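Local atomic coordinates of probable AP endonuclease (African swine fever virus, PDB entry 6KI3), a protein that probably cleaves DNA on the 5' side of abasic sites during repair, using three zinc ions, and also proofreads 3' ends as an exonuclease. Residues Y86-W91 / L117-G122; A57-Q62 / Q103-I108; I215-I220 / T267-P272; S196-A201 / G258-V263. One frame throughout, in Å; residues are numbered along the deposited sequence.

Contact 1. Residues Y86-W91 / L117-G122; sequences YLDVPW and LVLHLG. With ZN (zinc ion), chain K; nucleotides of chain D; nucleotides of chain B; nucleotides of chain C.
Trp91 lays the six-membered side of its indole against the backbone that leaves the strand at His120. CB starts toward 117-122, and a chi1 of 42° sets CG between the backbone N and the carbonyl carbon, which brings the six-membered side beside Leu121 and Gly122. NE1 lies near Gly122, 3.8 Å from its CA. CZ2 does most of the touching, 3.2 Å from His120 O and equally near Gly122 N, and CH2 follows along the same carbonyl, which lies at the ring edge near its plane. One indole face is covered from within its own loop by Val89 CG1 and Pro90 CD.

Further along, Leu119 spreads its two methyls under the loop: CD2 lies 3.6 Å from Asp88 CB, the two side chains crossing at about a right angle, while CD1 reaches Pro90 CG at 4.1 Å. Tyr86 CE1 comes within 4.2 Å of His120 CE1. NE2, the ring nitrogen of His120 next to that CE1, binds zinc at 2.1 Å in a site shared with His83 and Glu147. Tyr86 in turn has the cytosine of DC9 of chain B over one ring face, so this loop joins the metal site to the DNA.

The arrangement belongs to the TIM barrel: a loop following strand 79-83 folds over the end of neighbouring strand 116-120, with helix 96-112 packed behind Asp88 and Pro90 and helix 126-134 beside Trp91.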
# COMPACT_ATOMS: atom_id res chain seq x y z
N TYR A 86 0.08 -12.93 -3.37
CA TYR A 86 -1.25 -13.00 -3.95
C TYR A 86 -2.02 -14.24 -3.49
O TYR A 86 -3.22 -14.32 -3.73
CB TYR A 86 -1.16 -12.98 -5.48
CG TYR A 86 -0.49 -11.73 -6.01
CD1 TYR A 86 -0.62 -10.52 -5.35
CD2 TYR A 86 0.28 -11.77 -7.17
CE1 TYR A 86 -0.01 -9.37 -5.83
CE2 TYR A 86 0.89 -10.63 -7.66
CZ TYR A 86 0.75 -9.44 -6.98
OH TYR A 86 1.35 -8.29 -7.45
N LEU A 87 -1.35 -15.18 -2.83
CA LEU A 87 -1.99 -16.38 -2.31
C LEU A 87 -2.46 -16.22 -0.87
O LEU A 87 -2.98 -17.18 -0.29
CB LEU A 87 -1.04 -17.58 -2.39
CG LEU A 87 -0.07 -17.67 -3.57
CD1 LEU A 87 0.81 -18.91 -3.44
CD2 LEU A 87 -0.81 -17.68 -4.89
N ASP A 88 -2.28 -15.04 -0.27
CA ASP A 88 -2.64 -14.80 1.13
C ASP A 88 -4.12 -14.45 1.23
O ASP A 88 -4.52 -13.33 1.53
CB ASP A 88 -1.76 -13.71 1.73
CG ASP A 88 -0.31 -14.13 1.87
OD1 ASP A 88 -0.05 -15.35 1.93
OD2 ASP A 88 0.56 -13.24 1.92
N VAL A 89 -4.95 -15.45 0.95
CA VAL A 89 -6.40 -15.31 1.03
C VAL A 89 -6.89 -16.10 2.24
O VAL A 89 -7.18 -17.30 2.12
CB VAL A 89 -7.08 -15.78 -0.27
CG1 VAL A 89 -8.53 -15.33 -0.30
CG2 VAL A 89 -6.32 -15.26 -1.48
N PRO A 90 -7.01 -15.47 3.41
CA PRO A 90 -7.34 -16.24 4.63
C PRO A 90 -8.76 -16.79 4.64
O PRO A 90 -9.05 -17.67 5.46
CB PRO A 90 -7.13 -15.22 5.76
CG PRO A 90 -6.41 -14.06 5.14
CD PRO A 90 -6.81 -14.04 3.70
N TRP A 91 -9.64 -16.29 3.78
CA TRP A 91 -11.03 -16.73 3.74
C TRP A 91 -11.31 -17.72 2.62
O TRP A 91 -12.47 -18.03 2.35
CB TRP A 91 -11.96 -15.53 3.62
CG TRP A 91 -11.46 -14.49 2.65
CD1 TRP A 91 -11.67 -14.46 1.31
CD2 TRP A 91 -10.67 -13.34 2.97
NE1 TRP A 91 -11.05 -13.36 0.76
CE2 TRP A 91 -10.43 -12.66 1.76
CE3 TRP A 91 -10.14 -12.82 4.15
CZ2 TRP A 91 -9.69 -11.48 1.70
CZ3 TRP A 91 -9.40 -11.65 4.10
CH2 TRP A 91 -9.18 -11.00 2.88
N LEU A 117 1.72 -5.63 7.13
CA LEU A 117 1.57 -6.55 6.01
C LEU A 117 0.27 -6.25 5.29
O LEU A 117 -0.80 -6.24 5.91
CB LEU A 117 1.59 -8.01 6.49
CG LEU A 117 1.61 -9.08 5.39
CD1 LEU A 117 2.96 -9.11 4.70
CD2 LEU A 117 1.27 -10.45 5.97
N VAL A 118 0.35 -6.02 3.98
CA VAL A 118 -0.82 -5.69 3.17
C VAL A 118 -1.43 -6.98 2.63
O VAL A 118 -0.75 -7.78 1.99
CB VAL A 118 -0.44 -4.74 2.03
CG1 VAL A 118 -1.67 -4.40 1.20
CG2 VAL A 118 0.20 -3.47 2.58
N LEU A 119 -2.72 -7.17 2.89
CA LEU A 119 -3.49 -8.26 2.32
C LEU A 119 -4.63 -7.69 1.48
O LEU A 119 -5.18 -6.64 1.79
CB LEU A 119 -4.05 -9.19 3.40
CG LEU A 119 -3.03 -9.90 4.30
CD1 LEU A 119 -3.72 -10.94 5.17
CD2 LEU A 119 -1.93 -10.53 3.46
N HIS A 120 -4.96 -8.40 0.40
CA HIS A 120 -5.99 -7.95 -0.52
C HIS A 120 -7.36 -8.42 -0.06
O HIS A 120 -7.57 -9.62 0.18
CB HIS A 120 -5.71 -8.46 -1.93
CG HIS A 120 -4.61 -7.71 -2.63
ND1 HIS A 120 -4.22 -7.99 -3.92
CD2 HIS A 120 -3.82 -6.69 -2.21
CE1 HIS A 120 -3.24 -7.18 -4.27
NE2 HIS A 120 -2.98 -6.38 -3.25
N LEU A 121 -8.30 -7.48 0.05
CA LEU A 121 -9.67 -7.84 0.36
C LEU A 121 -10.28 -8.61 -0.80
O LEU A 121 -10.00 -8.33 -1.97
CB LEU A 121 -10.50 -6.58 0.64
CG LEU A 121 -10.25 -5.87 1.96
CD1 LEU A 121 -11.00 -4.55 2.00
CD2 LEU A 121 -10.67 -6.75 3.13
N GLY A 122 -11.11 -9.59 -0.47
CA GLY A 122 -11.82 -10.34 -1.49
C GLY A 122 -13.16 -9.73 -1.83
O GLY A 122 -13.68 -8.86 -1.12
ZN ZN K . -1.77 -4.63 -3.36
P DG D 10 -4.24 -21.56 -5.19
OP1 DG D 10 -5.61 -22.00 -4.86
OP2 DG D 10 -3.75 -21.65 -6.59
O5' DG D 10 -4.05 -20.05 -4.70
C5' DG D 10 -4.45 -19.68 -3.39
C4' DG D 10 -5.37 -18.48 -3.42
O4' DG D 10 -4.70 -17.37 -4.06
C3' DG D 10 -6.68 -18.68 -4.18
O3' DG D 10 -7.70 -17.90 -3.58
C2' DG D 10 -6.33 -18.17 -5.58
C1' DG D 10 -5.36 -17.04 -5.28
N9 DG D 10 -4.33 -16.86 -6.31
C8 DG D 10 -3.53 -17.83 -6.85
N7 DG D 10 -2.70 -17.37 -7.75
C5 DG D 10 -2.97 -16.01 -7.80
C6 DG D 10 -2.39 -14.99 -8.59
O6 DG D 10 -1.48 -15.10 -9.43
N1 DG D 10 -2.96 -13.75 -8.34
C2 DG D 10 -3.96 -13.52 -7.43
N2 DG D 10 -4.38 -12.25 -7.32
N3 DG D 10 -4.52 -14.46 -6.68
C4 DG D 10 -3.97 -15.68 -6.92
P DC B 9 -0.06 -5.68 -14.64
OP1 DC B 9 -0.12 -4.25 -14.78
OP2 DC B 9 1.17 -6.37 -14.97
O5' DC B 9 -0.47 -6.01 -13.16
C5' DC B 9 -1.61 -5.38 -12.63
C4' DC B 9 -1.94 -5.91 -11.26
O4' DC B 9 -2.38 -7.27 -11.36
C3' DC B 9 -0.80 -5.94 -10.26
O3' DC B 9 -0.81 -4.73 -9.53
C2' DC B 9 -1.19 -7.08 -9.34
C1' DC B 9 -2.21 -7.90 -10.12
N1 DC B 9 -1.76 -9.25 -10.39
C2 DC B 9 -2.30 -10.31 -9.67
O2 DC B 9 -3.17 -10.07 -8.83
N3 DC B 9 -1.89 -11.56 -9.92
C4 DC B 9 -0.95 -11.78 -10.83
N4 DC B 9 -0.55 -13.03 -11.03
C5 DC B 9 -0.37 -10.72 -11.58
C6 DC B 9 -0.79 -9.49 -11.32
P DC C 2 3.64 -6.62 -9.42
OP1 DC C 2 4.03 -6.31 -10.82
OP2 DC C 2 2.28 -7.10 -9.12
O5' DC C 2 4.67 -7.69 -8.83
C5' DC C 2 6.06 -7.52 -9.03
C4' DC C 2 6.84 -8.49 -8.17
O4' DC C 2 6.57 -9.85 -8.59
C3' DC C 2 8.36 -8.33 -8.22
O3' DC C 2 8.90 -8.67 -6.95
C2' DC C 2 8.76 -9.34 -9.30
C1' DC C 2 7.75 -10.46 -9.08
N1 DC C 2 7.41 -11.21 -10.32
C2 DC C 2 7.19 -12.59 -10.26
O2 DC C 2 7.29 -13.17 -9.17
N3 DC C 2 6.87 -13.25 -11.40
C4 DC C 2 6.77 -12.59 -12.55
N4 DC C 2 6.46 -13.29 -13.65
C5 DC C 2 6.99 -11.18 -12.63
C6 DC C 2 7.31 -10.54 -11.50

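Contact 2. Residues A57-Q62 / Q103-I108; sequences AVINIQ and QQELLI. With nucleotides of chain C.
Ile59 and Ile108 meet tip to tip, and the contact is built around that pair. Ile59 is bent twice: chi1 of -57° puts CG1 beside the backbone N, and a chi2 of -61° folds CD1 round instead of letting the chain run straight. The folded shape presents several carbons at once to the helix. CG2 lies 3.7 Å from Ile108 CD1, CD1 is nearly as near to the same methyl, and CG1 follows at 4.0 Å from it.

Ile108 has the same first turn but an extended end, chi2 171°, so its CD1 is carried out from the helix into the bend of Ile59. Its other branch, CG2, touches Ile61 CG2 at 4.0 Å, where the two side chains slide past one another in opposite directions. Ile61 is itself extended, with CG1 anti to the backbone N, and it offers this contact through its shorter branch.

Glu105, one turn back along the helix, contributes its aliphatic part: CG is 4.1 Å from Ile59 CD1, while the carboxylate goes on toward Asp88. At the rim, the amide of Gln104 passes Ile59, NE2 lying 4.2 Å from CG1. No hydrogen bond links the two segments, and branched aliphatic carbons make up most of the meeting surface.

Asn60 faces the other way, toward the sugar-phosphate backbone of chain C. The loop 57-62 thus runs between DNA and the outer helix 96-112 of the TIM barrel, leading from strand 46-49 into helix 63-76, whose Lys66 and Leu69 also touch Ile61, with Phe101 of helix 96-112 against Ile59.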
# COMPACT_ATOMS: atom_id res chain seq x y z
N ALA A 57 4.05 -19.53 -2.46
CA ALA A 57 4.08 -19.62 -1.01
C ALA A 57 5.49 -19.98 -0.52
O ALA A 57 5.73 -21.04 0.06
CB ALA A 57 3.04 -20.62 -0.51
N VAL A 58 6.42 -19.07 -0.76
CA VAL A 58 7.81 -19.24 -0.35
C VAL A 58 8.33 -17.92 0.20
O VAL A 58 8.10 -16.86 -0.40
CB VAL A 58 8.70 -19.72 -1.51
CG1 VAL A 58 8.54 -21.22 -1.72
CG2 VAL A 58 8.36 -18.97 -2.79
N ILE A 59 9.01 -17.98 1.34
CA ILE A 59 9.68 -16.80 1.88
C ILE A 59 10.90 -16.49 1.02
O ILE A 59 11.71 -17.38 0.71
CB ILE A 59 10.07 -17.03 3.34
CG1 ILE A 59 8.84 -17.39 4.18
CG2 ILE A 59 10.78 -15.81 3.91
CD1 ILE A 59 7.78 -16.31 4.20
N ASN A 60 11.04 -15.22 0.63
CA ASN A 60 12.18 -14.81 -0.19
C ASN A 60 13.35 -14.32 0.65
O ASN A 60 14.51 -14.60 0.31
CB ASN A 60 11.76 -13.70 -1.16
CG ASN A 60 10.62 -14.11 -2.06
OD1 ASN A 60 9.69 -13.34 -2.31
ND2 ASN A 60 10.67 -15.34 -2.56
N ILE A 61 13.08 -13.61 1.74
CA ILE A 61 14.14 -12.96 2.51
C ILE A 61 14.95 -14.01 3.26
O ILE A 61 14.40 -14.99 3.80
CB ILE A 61 13.54 -11.91 3.46
CG1 ILE A 61 14.64 -11.10 4.14
CG2 ILE A 61 12.61 -12.55 4.48
CD1 ILE A 61 14.13 -9.85 4.83
N GLN A 62 16.26 -13.81 3.30
CA GLN A 62 17.18 -14.75 3.93
C GLN A 62 17.75 -14.16 5.22
O GLN A 62 17.52 -12.99 5.56
CB GLN A 62 18.31 -15.12 2.95
CG GLN A 62 17.82 -15.37 1.53
CD GLN A 62 18.47 -16.57 0.87
OE1 GLN A 62 17.94 -17.68 0.91
NE2 GLN A 62 19.64 -16.34 0.26
N GLN A 103 1.06 -16.34 8.84
CA GLN A 103 1.60 -16.28 10.19
C GLN A 103 3.12 -16.18 10.18
O GLN A 103 3.70 -15.52 11.05
CB GLN A 103 1.15 -17.51 10.99
CG GLN A 103 1.25 -17.33 12.49
CD GLN A 103 0.36 -16.21 13.00
OE1 GLN A 103 -0.73 -15.99 12.48
NE2 GLN A 103 0.83 -15.49 14.02
N GLN A 104 3.75 -16.81 9.20
CA GLN A 104 5.18 -16.73 9.03
C GLN A 104 5.64 -15.34 8.66
O GLN A 104 6.57 -14.85 9.21
CB GLN A 104 5.66 -17.72 7.98
CG GLN A 104 5.14 -19.12 8.16
CD GLN A 104 5.62 -20.08 7.11
OE1 GLN A 104 4.84 -20.86 6.59
NE2 GLN A 104 6.91 -20.04 6.81
N GLU A 105 4.94 -14.71 7.73
CA GLU A 105 5.26 -13.36 7.29
C GLU A 105 5.12 -12.36 8.42
O GLU A 105 6.00 -11.51 8.63
CB GLU A 105 4.37 -12.97 6.11
CG GLU A 105 4.73 -13.66 4.80
CD GLU A 105 3.71 -13.38 3.71
OE1 GLU A 105 2.59 -13.92 3.80
OE2 GLU A 105 4.02 -12.63 2.77
N LEU A 106 4.02 -12.44 9.17
CA LEU A 106 3.82 -11.52 10.29
C LEU A 106 4.93 -11.65 11.32
O LEU A 106 5.41 -10.64 11.86
CB LEU A 106 2.45 -11.77 10.92
CG LEU A 106 1.24 -11.45 10.05
CD1 LEU A 106 -0.04 -11.92 10.72
CD2 LEU A 106 1.17 -9.97 9.74
N LEU A 107 5.35 -12.88 11.62
CA LEU A 107 6.46 -13.08 12.54
C LEU A 107 7.75 -12.51 11.95
O LEU A 107 8.55 -11.89 12.67
CB LEU A 107 6.62 -14.56 12.86
N ILE A 108 7.97 -12.71 10.65
CA ILE A 108 9.18 -12.19 10.01
C ILE A 108 9.17 -10.67 10.02
O ILE A 108 10.22 -10.03 10.19
CB ILE A 108 9.29 -12.75 8.57
CG1 ILE A 108 9.58 -14.25 8.61
CG2 ILE A 108 10.38 -12.03 7.79
CD1 ILE A 108 9.49 -14.92 7.25
P DA C 4 14.35 -13.68 -4.76
OP1 DA C 4 14.59 -13.35 -3.34
OP2 DA C 4 15.16 -13.03 -5.82
O5' DA C 4 14.49 -15.26 -4.94
C5' DA C 4 13.57 -16.11 -4.28
C4' DA C 4 13.56 -17.50 -4.90
O4' DA C 4 13.01 -17.43 -6.24
C3' DA C 4 14.93 -18.15 -5.03
O3' DA C 4 14.83 -19.52 -4.69
C2' DA C 4 15.29 -17.96 -6.50
C1' DA C 4 13.93 -17.96 -7.18
N9 DA C 4 13.86 -17.14 -8.39
C8 DA C 4 14.31 -15.86 -8.53
N7 DA C 4 14.12 -15.36 -9.73
C5 DA C 4 13.49 -16.38 -10.42
C6 DA C 4 13.02 -16.48 -11.74
N6 DA C 4 13.12 -15.49 -12.64
N1 DA C 4 12.45 -17.65 -12.11
C2 DA C 4 12.35 -18.63 -11.21
N3 DA C 4 12.76 -18.65 -9.94
C4 DA C 4 13.33 -17.49 -9.61
P DG C 3 10.46 -8.44 -6.63
OP1 DG C 3 10.54 -7.72 -5.33
OP2 DG C 3 11.13 -7.87 -7.82
O5' DG C 3 11.01 -9.92 -6.40
C5' DG C 3 10.28 -10.81 -5.57
C4' DG C 3 10.82 -12.22 -5.68
O4' DG C 3 10.27 -12.86 -6.87
C3' DG C 3 12.34 -12.33 -5.80
O3' DG C 3 12.78 -13.43 -5.04
C2' DG C 3 12.55 -12.56 -7.30
C1' DG C 3 11.32 -13.39 -7.64
N9 DG C 3 10.94 -13.32 -9.05
C8 DG C 3 10.99 -12.21 -9.86
N7 DG C 3 10.58 -12.45 -11.08
C5 DG C 3 10.23 -13.79 -11.07
C6 DG C 3 9.72 -14.61 -12.10
O6 DG C 3 9.46 -14.29 -13.27
N1 DG C 3 9.50 -15.92 -11.67
C2 DG C 3 9.75 -16.37 -10.40
N2 DG C 3 9.48 -17.66 -10.16
N3 DG C 3 10.23 -15.62 -9.42
C4 DG C 3 10.45 -14.34 -9.82

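Contact 3. Residues I215-I220 / T267-P272; sequences IPPSHI and TRHQCP
Pro217 packs on His269 where helix 258-269 closes in a Schellman motif and turns into strand 272-275 of the TIM barrel; on the other side of the contact, a short 3-10 turn at Pro217 and Ser218 leads into the neighbouring parallel strand 220-227.

The van der Waals contact is between two rings, one saturated and one aromatic, whose side chains cross obliquely. Pro217 CG comes to 3.3 Å from His269 ND1 and reaches on to CE1, while Pro217 CB lies 3.7 Å from His269 CG. With chi1 at -70°, the imidazole stands beside its own backbone N, which brings it against the proline; its NE2 has a weak hydrogen bond to Glu209 of helix 198-209, and Tyr265 meets the ring as well.

Backbone bonds shape each segment separately. His219 N bonds to Pro216 O at 2.9 Å, which tightens the 3-10 turn, and Gln270, with phi at 56°, is the residue that takes the chain out of the helix. Between segments no clear hydrogen bond is made. Backbone bonding to Phe222 places Pro272 in the sheet beside strand 220-227.

Polar atoms meet sulfur and proline at the strand entrance. Ile220 O has Pro272 CD 3.6 Å away. Cys271 points toward the turn and brings its SG near two carbonyl oxygens, 3.4 Å from Ile220 O and 3.6 Å from Pro217 O.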
# COMPACT_ATOMS: atom_id res chain seq x y z
N ILE A 215 -12.27 3.16 12.01
CA ILE A 215 -10.97 3.01 11.38
C ILE A 215 -10.22 4.33 11.55
O ILE A 215 -10.37 5.26 10.74
CB ILE A 215 -11.11 2.59 9.90
CG1 ILE A 215 -9.76 2.66 9.18
CG2 ILE A 215 -12.20 3.40 9.19
CD1 ILE A 215 -8.70 1.74 9.76
N PRO A 216 -9.42 4.47 12.61
CA PRO A 216 -8.75 5.75 12.85
C PRO A 216 -7.64 5.97 11.84
O PRO A 216 -7.05 5.01 11.31
CB PRO A 216 -8.19 5.59 14.27
CG PRO A 216 -8.04 4.12 14.46
CD PRO A 216 -9.17 3.50 13.68
N PRO A 217 -7.30 7.23 11.54
CA PRO A 217 -6.24 7.50 10.57
C PRO A 217 -4.87 7.01 11.00
O PRO A 217 -3.96 6.91 10.16
CB PRO A 217 -6.26 9.03 10.43
CG PRO A 217 -6.91 9.51 11.69
CD PRO A 217 -7.91 8.47 12.06
N SER A 218 -4.68 6.69 12.28
CA SER A 218 -3.42 6.08 12.71
C SER A 218 -3.22 4.71 12.09
O SER A 218 -2.08 4.26 11.98
CB SER A 218 -3.38 5.98 14.24
OG SER A 218 -4.43 5.15 14.72
N HIS A 219 -4.30 4.04 11.69
CA HIS A 219 -4.26 2.73 11.06
C HIS A 219 -4.66 2.79 9.59
O HIS A 219 -5.30 1.88 9.07
CB HIS A 219 -5.15 1.74 11.81
CG HIS A 219 -4.60 1.31 13.13
ND1 HIS A 219 -4.33 2.19 14.16
CD2 HIS A 219 -4.27 0.08 13.60
CE1 HIS A 219 -3.85 1.52 15.19
NE2 HIS A 219 -3.81 0.24 14.88
N ILE A 220 -4.29 3.88 8.91
CA ILE A 220 -4.63 4.08 7.50
C ILE A 220 -3.35 4.38 6.74
O ILE A 220 -2.58 5.27 7.13
CB ILE A 220 -5.66 5.20 7.31
CG1 ILE A 220 -7.00 4.81 7.93
CG2 ILE A 220 -5.82 5.53 5.84
CD1 ILE A 220 -8.10 5.85 7.72
N THR A 267 -0.82 14.39 4.76
CA THR A 267 0.01 15.30 5.53
C THR A 267 -0.55 15.52 6.93
O THR A 267 0.16 15.34 7.92
CB THR A 267 0.15 16.63 4.78
OG1 THR A 267 0.97 16.45 3.62
CG2 THR A 267 0.77 17.69 5.68
N ARG A 268 -1.82 15.91 7.02
CA ARG A 268 -2.42 16.24 8.30
C ARG A 268 -2.55 15.05 9.24
O ARG A 268 -2.81 15.25 10.43
CB ARG A 268 -3.81 16.87 8.09
N HIS A 269 -2.39 13.83 8.73
CA HIS A 269 -2.47 12.64 9.57
C HIS A 269 -1.19 11.82 9.56
O HIS A 269 -1.16 10.74 10.17
CB HIS A 269 -3.65 11.76 9.13
CG HIS A 269 -4.98 12.34 9.46
ND1 HIS A 269 -5.53 12.29 10.72
CD2 HIS A 269 -5.88 13.00 8.69
CE1 HIS A 269 -6.71 12.88 10.72
NE2 HIS A 269 -6.95 13.32 9.50
N GLN A 270 -0.13 12.29 8.89
CA GLN A 270 1.18 11.63 8.89
C GLN A 270 1.07 10.18 8.42
O GLN A 270 1.78 9.30 8.91
CB GLN A 270 1.84 11.72 10.26
CG GLN A 270 1.82 13.12 10.86
CD GLN A 270 3.07 13.43 11.67
OE1 GLN A 270 3.80 14.36 11.36
NE2 GLN A 270 3.30 12.64 12.71
N CYS A 271 0.19 9.94 7.46
CA CYS A 271 -0.03 8.59 6.96
C CYS A 271 1.10 8.16 6.03
O CYS A 271 1.74 8.99 5.39
CB CYS A 271 -1.36 8.52 6.21
SG CYS A 271 -2.81 8.66 7.26
N PRO A 272 1.37 6.86 5.96
CA PRO A 272 2.30 6.36 4.94
C PRO A 272 1.65 6.38 3.56
O PRO A 272 0.47 6.06 3.41
CB PRO A 272 2.60 4.93 5.40
CG PRO A 272 2.08 4.84 6.81
CD PRO A 272 0.94 5.80 6.88

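Contact 4. Residues S196-A201 / G258-V263; sequences SSYNDA and GLYCFV
Tyr198 and Cys261 both hold the first side-chain atom beyond CB anti to the backbone N, chi1 -175° in each, and this brings the cysteine over the tyrosine ring. Cys261 CB lies above the ring toward its rim, 4.1 Å from the centroid, a CH-pi contact. Its SG sits more squarely over the same face, a sulfur-aromatic contact of 4.4 Å measured to the centroid. Tyr260 comes to the same CD2-CE2 side of the Tyr198 ring, at its edge near the plane, with CD2 4.0 Å from CE2, the two side chains crossing at a slant.

One turn along, Ala201 points its methyl at both Gly258 O and the Phe262 ring: CB is 3.4 Å from that oxygen and 3.6 Å from Phe262 CE2, with Cys261 CB close by. With Ala201 and Gly258 both small, helices 198-209 and 258-269, of the outer helical layer of the TIM barrel, come close here, CA of Tyr198 and of Gly258 4.2 Å apart.

The hydrogen bond between the segments runs from Gly258 N to Ser196 O, 2.7 Å long but bent to 137°, with the donor well above the carbonyl plane. Beside it, Ser197 caps helix 198-209: its OG accepts from Asp200 N, and Asp200 OD2 takes a weak bond from Ser197 N, a capping box.

Chemically, the interface is mixed. Gly258 N and Asp200 N each have an oxygen acceptor, the middle is thiol, methyl and aromatic carbon, and the phenol of Tyr198 hydrogen-bonds Glu264, which fixes a second point of the ring besides the cysteine.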
# COMPACT_ATOMS: atom_id res chain seq x y z
N SER A 196 -11.44 12.25 -9.29
CA SER A 196 -10.63 13.05 -10.21
C SER A 196 -10.45 14.47 -9.70
O SER A 196 -9.34 15.01 -9.69
CB SER A 196 -11.26 13.04 -11.60
OG SER A 196 -11.19 11.75 -12.18
N SER A 197 -11.54 15.11 -9.28
CA SER A 197 -11.48 16.50 -8.86
C SER A 197 -11.23 16.60 -7.35
O SER A 197 -11.38 15.63 -6.60
CB SER A 197 -12.76 17.24 -9.22
OG SER A 197 -13.79 16.97 -8.28
N TYR A 198 -10.85 17.81 -6.92
CA TYR A 198 -10.62 18.06 -5.50
C TYR A 198 -11.87 17.77 -4.68
O TYR A 198 -11.79 17.16 -3.61
CB TYR A 198 -10.17 19.51 -5.30
CG TYR A 198 -9.78 19.86 -3.88
CD1 TYR A 198 -10.74 20.23 -2.95
CD2 TYR A 198 -8.45 19.82 -3.47
CE1 TYR A 198 -10.39 20.55 -1.65
CE2 TYR A 198 -8.10 20.14 -2.17
CZ TYR A 198 -9.07 20.50 -1.27
OH TYR A 198 -8.72 20.82 0.02
N ASN A 199 -13.04 18.21 -5.16
CA ASN A 199 -14.27 17.99 -4.42
C ASN A 199 -14.66 16.51 -4.41
O ASN A 199 -15.18 16.01 -3.41
CB ASN A 199 -15.40 18.83 -5.02
CG ASN A 199 -16.62 18.90 -4.12
OD1 ASN A 199 -16.64 19.66 -3.15
ND2 ASN A 199 -17.64 18.12 -4.44
N ASP A 200 -14.41 15.80 -5.52
CA ASP A 200 -14.72 14.38 -5.57
C ASP A 200 -13.94 13.60 -4.53
O ASP A 200 -14.48 12.71 -3.87
CB ASP A 200 -14.43 13.83 -6.97
CG ASP A 200 -15.35 14.41 -8.03
OD1 ASP A 200 -16.47 14.85 -7.68
OD2 ASP A 200 -14.96 14.41 -9.22
N ALA A 201 -12.65 13.93 -4.35
CA ALA A 201 -11.85 13.28 -3.32
C ALA A 201 -12.20 13.82 -1.93
O ALA A 201 -12.24 13.06 -0.96
CB ALA A 201 -10.37 13.47 -3.61
N GLY A 258 -7.84 15.59 -7.55
CA GLY A 258 -8.21 14.80 -6.39
C GLY A 258 -7.01 14.32 -5.61
O GLY A 258 -7.10 14.08 -4.40
N LEU A 259 -5.86 14.17 -6.27
CA LEU A 259 -4.66 13.69 -5.59
C LEU A 259 -4.17 14.70 -4.55
O LEU A 259 -3.77 14.31 -3.45
CB LEU A 259 -3.55 13.40 -6.60
CG LEU A 259 -2.24 13.07 -5.97
CD1 LEU A 259 -2.13 11.63 -5.72
CD2 LEU A 259 -1.07 13.57 -6.78
N TYR A 260 -4.19 15.99 -4.89
CA TYR A 260 -3.73 17.00 -3.93
C TYR A 260 -4.57 16.98 -2.66
O TYR A 260 -4.05 17.27 -1.58
CB TYR A 260 -3.76 18.39 -4.57
CG TYR A 260 -3.39 19.49 -3.60
CD1 TYR A 260 -2.12 19.55 -3.04
CD2 TYR A 260 -4.31 20.46 -3.24
CE1 TYR A 260 -1.78 20.55 -2.15
CE2 TYR A 260 -3.98 21.47 -2.35
CZ TYR A 260 -2.71 21.50 -1.81
OH TYR A 260 -2.37 22.50 -0.92
N CYS A 261 -5.85 16.64 -2.77
CA CYS A 261 -6.67 16.47 -1.58
C CYS A 261 -6.22 15.24 -0.78
O CYS A 261 -6.26 15.25 0.45
CB CYS A 261 -8.14 16.36 -1.95
SG CYS A 261 -9.27 16.29 -0.54
N PHE A 262 -5.80 14.18 -1.48
CA PHE A 262 -5.24 13.03 -0.79
C PHE A 262 -3.92 13.38 -0.12
O PHE A 262 -3.62 12.88 0.97
CB PHE A 262 -5.05 11.86 -1.77
CG PHE A 262 -6.29 11.06 -2.02
CD1 PHE A 262 -6.65 10.03 -1.16
CD2 PHE A 262 -7.10 11.33 -3.11
CE1 PHE A 262 -7.80 9.29 -1.39
CE2 PHE A 262 -8.25 10.59 -3.34
CZ PHE A 262 -8.60 9.57 -2.48
N VAL A 263 -3.12 14.24 -0.75
CA VAL A 263 -1.84 14.63 -0.17
C VAL A 263 -2.06 15.44 1.11
O VAL A 263 -1.31 15.31 2.08
CB VAL A 263 -1.00 15.41 -1.20
CG1 VAL A 263 0.27 15.95 -0.57
CG2 VAL A 263 -0.67 14.52 -2.39

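In the fold
Contacts 1 and 2 are neighbours on one side of the TIM barrel, their centres 14 Å apart, and they interleave along the chain. They touch where Asp88 OD2 of contact 1 lies 2.8 Å from Glu105 OE1 of contact 2, an unusually close pair of acids that may share a proton, and where Leu117 packs on Leu106. Both also border the bound DNA, and contact 1 supplies the zinc ligand His120. Contacts 3 and 4 use the two ends of helix 258-269, with centres 16 Å apart; their nearest atoms stay about 13 and 14 Å from the nucleic acid. Contact 4 lies across the chain's centre from contact 2, about 36 Å between centres.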